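Local structure of cytoplasmic protein (Cryptococcus neoformans var. grubii serotype A, 7LPO) at residues H452-L457 and V519-I524; I524-D529 and K551-S556; N468-G473 and Q498-V503. The protein probably hydrolyses the beta-glucosidic bond of steryl glucosides, as a fungal sterylglucosidase of glycoside hydrolase family 5. All blocks are in the same frame, centred on the assembly; numbering follows the deposited sequence.

Interaction 1 lies on strand 518-522, interaction 2 on the loop that follows it, and interaction 3 on helix 490-512, which leads into it. Interaction 1 is buried near the centre of the chain, at a pocket that holds tris, and is largely polar. Interaction 2 follows on through the shared Ile-524. It is also buried, but its chemistry is apolar. Interaction 3 is only partly buried and lies further out, where a carboxylate meets the start of a helix. Interactions 1 and 3 touch: Phe-453 packs on Leu-501 and Glu-500, and Asp-455 probably bonds to Asn-468. Interactions 2 and 3 do not touch.

Interaction 1 (H452-L457 and V519-I524); sequences HFYDGL and VGEIGI
His-452 and Glu-521 both hold CG anti to their own carbonyl carbon (chi1 -58° and -63°), and these torsions lay the glutamate stem over the imidazole. The site is at the end of strand 518-522 in the TIM barrel of a family 5 glycosidase. Glu-521 CG sits over the centre of the ring, 3.5 Å from the centroid of the His-452 ring, in a CH-pi contact. The carboxylate continues this stack, with OE2 3.1 Å from His-452 CE1. The ring is also fixed by a bond from ND1 to Glu-271, and OE2 forms a salt bridge with Arg-100. The imidazole is met over a face; Tyr-454 has Glu-521 OE1 at its ring edge, in plane. Tyr-454 OH donates to Glu-521 OE1 on the anti side at 2.6 Å, with ring and carboxylate planes 84° apart. Both OE1 and the tyrosine hydroxyl also bind a tris molecule, which is consistent with an active-site pocket. The backbones also join, Phe-453 N donating to Glu-521 O at 3.0 Å. Ile-522 CD1 meets the edge of the Phe-453 ring. Further along, two waters link the backbone of Asp-455 to Gly-523 O, the shortest of these bonds being 2.7 Å, from water 1 to Gly-523 O.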
ATOM      1  N   HIS A 452      -4.045  -1.681  -5.096  1.00 19.83           N
ATOM      2  CA  HIS A 452      -3.181  -2.686  -4.499  1.00 17.59           C
ATOM      3  C   HIS A 452      -3.720  -4.073  -4.829  1.00 18.05           C
ATOM      4  O   HIS A 452      -4.915  -4.254  -5.068  1.00 19.43           O
ATOM      5  CB  HIS A 452      -3.080  -2.503  -2.985  1.00 16.99           C
ATOM      6  CG  HIS A 452      -2.562  -1.156  -2.578  1.00 18.86           C
ATOM      7  ND1 HIS A 452      -2.498  -0.752  -1.264  1.00 19.02           N
ATOM      8  CD2 HIS A 452      -2.081  -0.124  -3.312  1.00 19.25           C
ATOM      9  CE1 HIS A 452      -2.012   0.474  -1.205  1.00 19.25           C
ATOM     10  NE2 HIS A 452      -1.746   0.877  -2.433  1.00 18.80           N
ATOM     11  N   PHE A 453      -2.820  -5.049  -4.881  1.00 17.53           N
ATOM     12  CA  PHE A 453      -3.230  -6.435  -5.035  1.00 16.48           C
ATOM     13  C   PHE A 453      -2.316  -7.341  -4.234  1.00 15.48           C
ATOM     14  O   PHE A 453      -1.091  -7.260  -4.363  1.00 16.55           O
ATOM     15  CB  PHE A 453      -3.212  -6.899  -6.490  1.00 18.42           C
ATOM     16  CG  PHE A 453      -3.575  -8.344  -6.637  1.00 22.01           C
ATOM     17  CD1 PHE A 453      -4.899  -8.725  -6.750  1.00 22.51           C
ATOM     18  CD2 PHE A 453      -2.603  -9.328  -6.616  1.00 24.12           C
ATOM     19  CE1 PHE A 453      -5.247 -10.059  -6.859  1.00 22.23           C
ATOM     20  CE2 PHE A 453      -2.955 -10.664  -6.730  1.00 24.29           C
ATOM     21  CZ  PHE A 453      -4.282 -11.021  -6.844  1.00 22.45           C
ATOM     22  N   TYR A 454      -2.913  -8.222  -3.441  1.00 14.36           N
ATOM     23  CA  TYR A 454      -2.187  -9.254  -2.723  1.00 15.74           C
ATOM     24  C   TYR A 454      -2.816 -10.605  -3.012  1.00 16.82           C
ATOM     25  O   TYR A 454      -4.042 -10.724  -3.067  1.00 16.12           O
ATOM     26  CB  TYR A 454      -2.193  -9.002  -1.211  1.00 14.76           C
ATOM     27  CG  TYR A 454      -1.297  -7.862  -0.796  1.00 15.90           C
ATOM     28  CD1 TYR A 454       0.042  -8.076  -0.512  1.00 18.42           C
ATOM     29  CD2 TYR A 454      -1.790  -6.569  -0.694  1.00 14.37           C
ATOM     30  CE1 TYR A 454       0.869  -7.033  -0.146  1.00 18.76           C
ATOM     31  CE2 TYR A 454      -0.976  -5.528  -0.320  1.00 14.35           C
ATOM     32  CZ  TYR A 454       0.354  -5.767  -0.048  1.00 16.42           C
ATOM     33  OH  TYR A 454       1.168  -4.734   0.342  1.00 17.70           O
ATOM     34  N   ASP A 455      -1.967 -11.615  -3.210  1.00 19.55           N
ATOM     35  CA  ASP A 455      -2.366 -13.012  -3.113  1.00 16.94           C
ATOM     36  C   ASP A 455      -2.803 -13.256  -1.670  1.00 17.90           C
ATOM     37  O   ASP A 455      -1.985 -13.616  -0.809  1.00 16.97           O
ATOM     38  CB  ASP A 455      -1.209 -13.910  -3.535  1.00 18.85           C
ATOM     39  CG  ASP A 455      -1.516 -15.394  -3.384  1.00 22.41           C
ATOM     40  OD1 ASP A 455      -2.597 -15.768  -2.875  1.00 23.49           O
ATOM     41  OD2 ASP A 455      -0.643 -16.188  -3.770  1.00 24.13           O
ATOM     42  N   GLY A 456      -4.097 -13.047  -1.412  1.00 16.45           N
ATOM     43  CA  GLY A 456      -4.589 -13.027  -0.044  1.00 17.01           C
ATOM     44  C   GLY A 456      -4.446 -14.356   0.673  1.00 17.86           C
ATOM     45  O   GLY A 456      -4.129 -14.393   1.864  1.00 15.09           O
ATOM     46  N   LEU A 457      -4.704 -15.460  -0.025  1.00 15.11           N
ATOM     47  CA  LEU A 457      -4.532 -16.762   0.605  1.00 16.60           C
ATOM     48  C   LEU A 457      -3.109 -16.919   1.134  1.00 18.82           C
ATOM     49  O   LEU A 457      -2.894 -17.388   2.259  1.00 15.19           O
ATOM     50  CB  LEU A 457      -4.862 -17.875  -0.391  1.00 17.07           C
ATOM     51  CG  LEU A 457      -4.595 -19.282   0.152  1.00 17.73           C
ATOM     52  CD1 LEU A 457      -5.566 -19.590   1.292  1.00 18.22           C
ATOM     53  CD2 LEU A 457      -4.703 -20.350  -0.923  1.00 18.55           C
ATOM     54  N   VAL A 519       0.352  -0.986  -9.948  1.00 14.00           N
ATOM     55  CA  VAL A 519      -0.037  -1.745  -8.763  1.00 14.95           C
ATOM     56  C   VAL A 519       0.801  -1.206  -7.609  1.00 14.96           C
ATOM     57  O   VAL A 519       1.966  -1.574  -7.441  1.00 14.01           O
ATOM     58  CB  VAL A 519       0.146  -3.251  -8.948  1.00 17.03           C
ATOM     59  CG1 VAL A 519      -0.270  -3.973  -7.684  1.00 16.42           C
ATOM     60  CG2 VAL A 519      -0.663  -3.748 -10.151  1.00 19.96           C
ATOM     61  N   GLY A 520       0.206  -0.321  -6.808  1.00 14.03           N
ATOM     62  CA  GLY A 520       0.977   0.413  -5.816  1.00 14.02           C
ATOM     63  C   GLY A 520       1.540  -0.441  -4.703  1.00 14.04           C
ATOM     64  O   GLY A 520       2.521  -0.042  -4.066  1.00 14.04           O
ATOM     65  N   GLU A 521       0.918  -1.575  -4.420  1.00 14.07           N
ATOM     66  CA  GLU A 521       1.451  -2.541  -3.474  1.00 14.52           C
ATOM     67  C   GLU A 521       1.180  -3.948  -3.978  1.00 14.11           C
ATOM     68  O   GLU A 521       0.068  -4.255  -4.418  1.00 14.12           O
ATOM     69  CB  GLU A 521       0.829  -2.403  -2.081  1.00 14.35           C
ATOM     70  CG  GLU A 521       1.076  -1.101  -1.375  1.00 18.24           C
ATOM     71  CD  GLU A 521       0.580  -1.134   0.074  1.00 18.91           C
ATOM     72  OE1 GLU A 521       0.339  -2.248   0.606  1.00 16.86           O
ATOM     73  OE2 GLU A 521       0.416  -0.045   0.667  1.00 19.54           O
ATOM     74  N   ILE A 522       2.192  -4.806  -3.877  1.00 14.31           N
ATOM     75  CA  ILE A 522       2.058  -6.232  -4.159  1.00 14.33           C
ATOM     76  C   ILE A 522       3.246  -6.919  -3.507  1.00 15.63           C
ATOM     77  O   ILE A 522       4.349  -6.364  -3.476  1.00 17.68           O
ATOM     78  CB  ILE A 522       1.978  -6.508  -5.681  1.00 14.90           C
ATOM     79  CG1 ILE A 522       1.864  -8.013  -5.960  1.00 14.34           C
ATOM     80  CG2 ILE A 522       3.179  -5.940  -6.416  1.00 14.62           C
ATOM     81  CD1 ILE A 522       1.368  -8.333  -7.351  1.00 14.33           C
ATOM     82  N   GLY A 523       3.010  -8.098  -2.935  1.00 16.24           N
ATOM     83  CA  GLY A 523       4.084  -8.797  -2.243  1.00 16.05           C
ATOM     84  C   GLY A 523       3.613 -10.077  -1.590  1.00 14.96           C
ATOM     85  O   GLY A 523       2.443 -10.454  -1.683  1.00 15.19           O
ATOM     86  N   ILE A 524       4.552 -10.739  -0.915  1.00 15.15           N
ATOM     87  CA  ILE A 524       4.302 -12.029  -0.267  1.00 17.94           C
ATOM     88  C   ILE A 524       5.019 -12.069   1.073  1.00 16.76           C
ATOM     89  O   ILE A 524       5.984 -11.329   1.304  1.00 15.21           O
ATOM     90  CB  ILE A 524       4.766 -13.225  -1.129  1.00 15.20           C
ATOM     91  CG1 ILE A 524       6.259 -13.108  -1.452  1.00 19.19           C
ATOM     92  CG2 ILE A 524       3.976 -13.305  -2.436  1.00 16.04           C
ATOM     93  CD1 ILE A 524       7.172 -13.983  -0.611  1.00 19.90           C
TER
HETATM   94  O   HOH W   1       0.795 -10.961  -3.702  1.00 17.23           O
HETATM   95  O   HOH W   2       0.744 -12.651  -0.668  1.00 26.42           O

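Interaction 2 (I524-D529 and K551-S556); sequences IPYDMD and KAMDCS
Ile-524 fits against Ala-552 and Met-553, and these three residues bury most of the surface of the contact. Ile-524 belongs to the loop that leaves strand 518-522. The other two lie on helix 547-559, which comes before strand 567-570, the parallel neighbour of that strand in the barrel. Ile-524 uses its two branches separately. CG2 lies against the helix backbone and the methyl of Ala-552, 4.0 Å from Ala-552 CB. CG1 takes the place between the backbone N and the carbonyl carbon (chi1 58°), which turns it to Met-553, with 3.7 Å between Ile-524 CG1 and Met-553 SD. The bends of the methionine chain at chi2 (79°) and chi3 place its sulfur beside Ile-524 CG1. The same sulfur is 3.9 Å from Tyr-526 OH. The tyrosine ring in turn receives Ile-524 CD1 over the centre of one face. Ala-552 is met a second time, by the extended side chain of Met-528, whose CE is 3.8 Å from Ala-552 CB. Beyond the two segments, Met-553 also packs on Ala-664 and Phe-665 of helix 662-665, and Ala-552 touches Thr-458 and Trp-464. A polar tie from loop to helix runs from Gln-549 NE2 to Tyr-526 O. No hydrogen bond crosses between 524-529 and 551-556. These two segments therefore meet by apolar packing, with methyl, methylene and thioether groups buried.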
ATOM      1  N   ILE A 524       4.552 -10.739  -0.915  1.00 15.15           N
ATOM      2  CA  ILE A 524       4.302 -12.029  -0.267  1.00 17.94           C
ATOM      3  C   ILE A 524       5.019 -12.069   1.073  1.00 16.76           C
ATOM      4  O   ILE A 524       5.984 -11.329   1.304  1.00 15.21           O
ATOM      5  CB  ILE A 524       4.766 -13.225  -1.129  1.00 15.20           C
ATOM      6  CG1 ILE A 524       6.259 -13.108  -1.452  1.00 19.19           C
ATOM      7  CG2 ILE A 524       3.976 -13.305  -2.436  1.00 16.04           C
ATOM      8  CD1 ILE A 524       7.172 -13.983  -0.611  1.00 19.90           C
ATOM      9  N   PRO A 525       4.569 -12.943   1.979  1.00 17.51           N
ATOM     10  CA  PRO A 525       5.238 -13.082   3.285  1.00 18.41           C
ATOM     11  C   PRO A 525       6.431 -14.030   3.236  1.00 15.77           C
ATOM     12  O   PRO A 525       6.351 -15.134   2.691  1.00 15.78           O
ATOM     13  CB  PRO A 525       4.136 -13.638   4.190  1.00 19.53           C
ATOM     14  CG  PRO A 525       3.282 -14.472   3.228  1.00 21.16           C
ATOM     15  CD  PRO A 525       3.310 -13.712   1.906  1.00 19.84           C
ATOM     16  N   TYR A 526       7.531 -13.604   3.845  1.00 14.42           N
ATOM     17  CA  TYR A 526       8.744 -14.405   3.887  1.00 15.93           C
ATOM     18  C   TYR A 526       8.832 -15.287   5.125  1.00 18.50           C
ATOM     19  O   TYR A 526       9.606 -16.253   5.126  1.00 14.51           O
ATOM     20  CB  TYR A 526       9.975 -13.492   3.810  1.00 14.40           C
ATOM     21  CG  TYR A 526      10.273 -13.032   2.402  1.00 14.99           C
ATOM     22  CD1 TYR A 526      11.034 -13.807   1.549  1.00 15.75           C
ATOM     23  CD2 TYR A 526       9.771 -11.834   1.918  1.00 16.10           C
ATOM     24  CE1 TYR A 526      11.299 -13.400   0.251  1.00 15.01           C
ATOM     25  CE2 TYR A 526      10.031 -11.422   0.612  1.00 15.61           C
ATOM     26  CZ  TYR A 526      10.798 -12.216  -0.205  1.00 14.87           C
ATOM     27  OH  TYR A 526      11.090 -11.815  -1.473  1.00 17.27           O
ATOM     28  N   ASP A 527       8.051 -14.992   6.165  1.00 15.69           N
ATOM     29  CA  ASP A 527       8.045 -15.800   7.383  1.00 16.26           C
ATOM     30  C   ASP A 527       7.134 -17.016   7.268  1.00 20.06           C
ATOM     31  O   ASP A 527       6.441 -17.374   8.224  1.00 22.76           O
ATOM     32  CB  ASP A 527       7.653 -14.941   8.585  1.00 15.68           C
ATOM     33  CG  ASP A 527       6.316 -14.223   8.404  1.00 20.76           C
ATOM     34  OD1 ASP A 527       5.939 -13.906   7.254  1.00 21.67           O
ATOM     35  OD2 ASP A 527       5.651 -13.944   9.428  1.00 22.07           O
ATOM     36  N   MET A 528       7.143 -17.671   6.110  1.00 23.33           N
ATOM     37  CA  MET A 528       6.304 -18.838   5.887  1.00 22.82           C
ATOM     38  C   MET A 528       6.769 -20.027   6.707  1.00 24.19           C
ATOM     39  O   MET A 528       7.944 -20.140   7.061  1.00 24.73           O
ATOM     40  CB  MET A 528       6.338 -19.252   4.427  1.00 22.73           C
ATOM     41  CG  MET A 528       5.879 -18.219   3.472  1.00 21.41           C
ATOM     42  SD  MET A 528       6.009 -18.892   1.824  1.00 19.61           S
ATOM     43  CE  MET A 528       5.040 -17.675   0.922  1.00 18.61           C
ATOM     44  N   ASP A 529       5.830 -20.937   6.986  1.00 26.15           N
ATOM     45  CA  ASP A 529       6.157 -22.263   7.517  1.00 28.45           C
ATOM     46  C   ASP A 529       6.835 -22.167   8.880  1.00 28.71           C
ATOM     47  O   ASP A 529       7.809 -22.873   9.163  1.00 28.38           O
ATOM     48  CB  ASP A 529       7.037 -23.036   6.532  1.00 32.74           C
ATOM     49  CG  ASP A 529       6.365 -23.230   5.180  1.00 36.37           C
ATOM     50  OD1 ASP A 529       5.203 -23.681   5.163  1.00 38.22           O
ATOM     51  OD2 ASP A 529       6.988 -22.917   4.138  1.00 38.10           O
ATOM     52  N   LYS A 551       8.485 -19.329  -5.301  1.00 18.12           N
ATOM     53  CA  LYS A 551       7.326 -19.634  -6.135  1.00 18.42           C
ATOM     54  C   LYS A 551       6.205 -18.624  -5.911  1.00 17.50           C
ATOM     55  O   LYS A 551       5.608 -18.116  -6.868  1.00 19.61           O
ATOM     56  CB  LYS A 551       6.828 -21.053  -5.848  1.00 21.11           C
ATOM     57  CG  LYS A 551       7.781 -22.166  -6.257  1.00 24.90           C
ATOM     58  CD  LYS A 551       7.104 -23.522  -6.113  1.00 31.24           C
ATOM     59  CE  LYS A 551       8.066 -24.605  -5.667  1.00 36.85           C
ATOM     60  NZ  LYS A 551       9.259 -24.698  -6.558  1.00 41.11           N
ATOM     61  N   ALA A 552       5.883 -18.341  -4.648  1.00 14.38           N
ATOM     62  CA  ALA A 552       4.826 -17.375  -4.357  1.00 15.23           C
ATOM     63  C   ALA A 552       5.145 -16.021  -4.972  1.00 14.81           C
ATOM     64  O   ALA A 552       4.309 -15.422  -5.660  1.00 14.27           O
ATOM     65  CB  ALA A 552       4.635 -17.248  -2.843  1.00 15.81           C
ATOM     66  N   MET A 553       6.352 -15.515  -4.720  1.00 16.83           N
ATOM     67  CA  MET A 553       6.800 -14.250  -5.293  1.00 18.57           C
ATOM     68  C   MET A 553       6.704 -14.269  -6.820  1.00 17.72           C
ATOM     69  O   MET A 553       6.200 -13.326  -7.429  1.00 17.34           O
ATOM     70  CB  MET A 553       8.243 -13.979  -4.866  1.00 20.11           C
ATOM     71  CG  MET A 553       8.785 -12.613  -5.218  1.00 24.39           C
ATOM     72  SD  MET A 553       8.215 -11.314  -4.080  1.00 33.77           S
ATOM     73  CE  MET A 553       7.274 -10.355  -5.140  1.00 30.41           C
ATOM     74  N   ASP A 554       7.223 -15.336  -7.435  1.00 14.61           N
ATOM     75  CA  ASP A 554       7.244 -15.422  -8.898  1.00 16.09           C
ATOM     76  C   ASP A 554       5.840 -15.481  -9.489  1.00 16.67           C
ATOM     77  O   ASP A 554       5.608 -14.941 -10.574  1.00 16.34           O
ATOM     78  CB  ASP A 554       8.060 -16.650  -9.314  1.00 17.22           C
ATOM     79  CG  ASP A 554       8.232 -16.767 -10.815  1.00 20.11           C
ATOM     80  OD1 ASP A 554       8.544 -15.758 -11.476  1.00 21.97           O
ATOM     81  OD2 ASP A 554       8.057 -17.884 -11.342  1.00 19.97           O
ATOM     82  N   CYS A 555       4.894 -16.118  -8.794  1.00 15.37           N
ATOM     83  CA  CYS A 555       3.503 -16.106  -9.245  1.00 18.02           C
ATOM     84  C   CYS A 555       2.925 -14.692  -9.224  1.00 14.21           C
ATOM     85  O   CYS A 555       2.291 -14.247 -10.191  1.00 14.19           O
ATOM     86  CB  CYS A 555       2.667 -17.037  -8.371  1.00 16.38           C
ATOM     87  SG  CYS A 555       0.901 -16.930  -8.695  1.00 20.66           S
ATOM     88  N   SER A 556       3.154 -13.955  -8.137  1.00 14.20           N
ATOM     89  CA  SER A 556       2.643 -12.590  -8.073  1.00 15.36           C
ATOM     90  C   SER A 556       3.325 -11.699  -9.104  1.00 16.84           C
ATOM     91  O   SER A 556       2.670 -10.854  -9.727  1.00 18.60           O
ATOM     92  CB  SER A 556       2.827 -12.020  -6.667  1.00 14.19           C
ATOM     93  OG  SER A 556       1.735 -12.386  -5.849  1.00 15.28           O
TER

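Interaction 3 (N468-G473 and Q498-V503); sequences NADAIG and QGELAV
Glu-500 and Ile-472 make the hydrogen bond of this contact. Ile-472 N donates to Glu-500 OE2 at 2.9 Å, and the bond is nearly straight (168°). It reaches OE2 on the anti side, a little out of the carboxylate plane. An extended chain beyond CG (chi2 -172°) carries the Glu-500 carboxylate from helix 490-512 to the first turn of helix 471-475. A second bond lies within 468-473. Asp-470 is the N-cap, and its OD1 accepts from Gly-473 N at 3.0 Å, met from above the carboxylate plane. Asp-470 OD2 is held by the hydroxyl of Tyr-479.

The charges are crowded. Asp-470 OD1 and Glu-500 OE2 are 3.2 Å apart, both acceptors, with their carboxylate planes 71° apart. The amide N-H groups of the helix start face this pair and may offset the repulsion. The proximity could also raise the proton affinity of one carboxylate. Asp-470 OD1 is close to the glutamate stem as well, at 3.1 Å from Glu-500 CG.

The apolar part is small. Ile-472 CG2 touches Val-503 CG1 at 3.9 Å, the two side chains running past each other in opposite directions. Ile-472 CD1 rests by the backbone of Glu-500, 3.9 Å from its O atom.

This is an N-capped helix start that receives a second carboxylate from a neighbouring helix. It joins helix 490-512, which leads into barrel strand 518-522, to the short helix that follows strand 467-469.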
ATOM      1  N   ASN A 468      -5.313 -22.470  -4.689  1.00 16.03           N
ATOM      2  CA  ASN A 468      -5.596 -21.057  -4.473  1.00 18.77           C
ATOM      3  C   ASN A 468      -6.987 -20.809  -5.033  1.00 20.34           C
ATOM      4  O   ASN A 468      -7.638 -21.727  -5.538  1.00 21.23           O
ATOM      5  CB  ASN A 468      -4.532 -20.149  -5.106  1.00 17.73           C
ATOM      6  CG  ASN A 468      -4.422 -18.799  -4.403  1.00 18.89           C
ATOM      7  OD1 ASN A 468      -5.430 -18.208  -4.000  1.00 15.16           O
ATOM      8  ND2 ASN A 468      -3.194 -18.307  -4.251  1.00 15.76           N
ATOM      9  N   ALA A 469      -7.449 -19.568  -4.929  1.00 17.97           N
ATOM     10  CA  ALA A 469      -8.800 -19.247  -5.353  1.00 18.99           C
ATOM     11  C   ALA A 469      -8.852 -17.814  -5.852  1.00 20.18           C
ATOM     12  O   ALA A 469      -8.099 -16.947  -5.392  1.00 20.13           O
ATOM     13  CB  ALA A 469      -9.804 -19.448  -4.215  1.00 19.36           C
ATOM     14  N   ASP A 470      -9.766 -17.577  -6.791  1.00 22.13           N
ATOM     15  CA  ASP A 470      -9.892 -16.285  -7.455  1.00 22.79           C
ATOM     16  C   ASP A 470     -10.719 -15.357  -6.576  1.00 22.85           C
ATOM     17  O   ASP A 470     -11.941 -15.261  -6.715  1.00 23.26           O
ATOM     18  CB  ASP A 470     -10.526 -16.467  -8.827  1.00 25.65           C
ATOM     19  CG  ASP A 470     -10.810 -15.144  -9.517  1.00 29.49           C
ATOM     20  OD1 ASP A 470     -10.316 -14.090  -9.048  1.00 31.99           O
ATOM     21  OD2 ASP A 470     -11.530 -15.164 -10.531  1.00 30.09           O
ATOM     22  N   ALA A 471     -10.033 -14.626  -5.688  1.00 23.03           N
ATOM     23  CA  ALA A 471     -10.731 -13.826  -4.683  1.00 25.03           C
ATOM     24  C   ALA A 471     -11.466 -12.639  -5.301  1.00 24.60           C
ATOM     25  O   ALA A 471     -12.543 -12.254  -4.826  1.00 25.12           O
ATOM     26  CB  ALA A 471      -9.742 -13.339  -3.621  1.00 28.51           C
ATOM     27  N   ILE A 472     -10.894 -12.023  -6.334  1.00 26.04           N
ATOM     28  CA  ILE A 472     -11.571 -10.898  -6.977  1.00 26.69           C
ATOM     29  C   ILE A 472     -12.842 -11.370  -7.679  1.00 27.27           C
ATOM     30  O   ILE A 472     -13.893 -10.728  -7.586  1.00 28.77           O
ATOM     31  CB  ILE A 472     -10.614 -10.185  -7.949  1.00 29.17           C
ATOM     32  CG1 ILE A 472      -9.608  -9.354  -7.148  1.00 32.22           C
ATOM     33  CG2 ILE A 472     -11.394  -9.334  -8.928  1.00 28.97           C
ATOM     34  CD1 ILE A 472      -8.719  -8.462  -7.985  1.00 35.73           C
ATOM     35  N   GLY A 473     -12.772 -12.493  -8.390  1.00 27.19           N
ATOM     36  CA  GLY A 473     -13.960 -13.004  -9.048  1.00 27.04           C
ATOM     37  C   GLY A 473     -15.061 -13.378  -8.077  1.00 27.33           C
ATOM     38  O   GLY A 473     -16.244 -13.221  -8.386  1.00 27.30           O
ATOM     39  N   GLN A 498      -2.820 -14.005 -12.626  1.00 17.73           N
ATOM     40  CA  GLN A 498      -2.619 -13.071 -13.726  1.00 15.59           C
ATOM     41  C   GLN A 498      -3.955 -12.550 -14.243  1.00 17.22           C
ATOM     42  O   GLN A 498      -4.063 -11.380 -14.635  1.00 17.80           O
ATOM     43  CB  GLN A 498      -1.834 -13.751 -14.845  1.00 14.69           C
ATOM     44  CG  GLN A 498      -1.368 -12.819 -15.924  1.00 16.54           C
ATOM     45  CD  GLN A 498      -0.521 -13.532 -16.956  1.00 20.43           C
ATOM     46  OE1 GLN A 498      -1.033 -14.017 -17.953  1.00 21.93           O
ATOM     47  NE2 GLN A 498       0.782 -13.614 -16.706  1.00 21.55           N
ATOM     48  N   GLY A 499      -4.983 -13.398 -14.247  1.00 16.59           N
ATOM     49  CA  GLY A 499      -6.309 -12.934 -14.620  1.00 17.27           C
ATOM     50  C   GLY A 499      -6.891 -11.930 -13.646  1.00 20.58           C
ATOM     51  O   GLY A 499      -7.598 -11.004 -14.052  1.00 21.35           O
ATOM     52  N   GLU A 500      -6.583 -12.082 -12.354  1.00 18.93           N
ATOM     53  CA  GLU A 500      -7.042 -11.097 -11.379  1.00 21.64           C
ATOM     54  C   GLU A 500      -6.419  -9.730 -11.638  1.00 18.30           C
ATOM     55  O   GLU A 500      -7.096  -8.704 -11.534  1.00 19.52           O
ATOM     56  CB  GLU A 500      -6.722 -11.571  -9.963  1.00 26.19           C
ATOM     57  CG  GLU A 500      -7.577 -12.736  -9.485  1.00 30.35           C
ATOM     58  CD  GLU A 500      -7.364 -13.042  -8.002  1.00 33.35           C
ATOM     59  OE1 GLU A 500      -6.413 -13.766  -7.665  1.00 33.80           O
ATOM     60  OE2 GLU A 500      -8.155 -12.556  -7.170  1.00 35.47           O
ATOM     61  N   LEU A 501      -5.127  -9.682 -11.954  1.00 20.01           N
ATOM     62  CA  LEU A 501      -4.514  -8.390 -12.239  1.00 18.05           C
ATOM     63  C   LEU A 501      -5.097  -7.770 -13.506  1.00 16.94           C
ATOM     64  O   LEU A 501      -5.152  -6.544 -13.628  1.00 18.23           O
ATOM     65  CB  LEU A 501      -2.998  -8.539 -12.371  1.00 20.97           C
ATOM     66  CG  LEU A 501      -2.136  -8.495 -11.108  1.00 24.80           C
ATOM     67  CD1 LEU A 501      -2.253  -7.144 -10.447  1.00 30.60           C
ATOM     68  CD2 LEU A 501      -2.528  -9.606 -10.138  1.00 25.64           C
ATOM     69  N   ALA A 502      -5.530  -8.596 -14.460  1.00 15.14           N
ATOM     70  CA  ALA A 502      -6.139  -8.064 -15.674  1.00 17.76           C
ATOM     71  C   ALA A 502      -7.463  -7.378 -15.372  1.00 20.03           C
ATOM     72  O   ALA A 502      -7.828  -6.413 -16.049  1.00 20.57           O
ATOM     73  CB  ALA A 502      -6.345  -9.185 -16.698  1.00 19.23           C
ATOM     74  N   VAL A 503      -8.194  -7.859 -14.361  1.00 24.79           N
ATOM     75  CA  VAL A 503      -9.454  -7.223 -13.983  1.00 24.05           C
ATOM     76  C   VAL A 503      -9.202  -5.813 -13.463  1.00 23.40           C
ATOM     77  O   VAL A 503      -9.946  -4.875 -13.773  1.00 23.90           O
ATOM     78  CB  VAL A 503     -10.190  -8.088 -12.940  1.00 24.49           C
ATOM     79  CG1 VAL A 503     -11.325  -7.308 -12.285  1.00 26.93           C
ATOM     80  CG2 VAL A 503     -10.711  -9.373 -13.584  1.00 21.58           C
TER
HETATM   81  O   HOH W   3      -6.511 -14.283  -5.181  1.00 27.88           O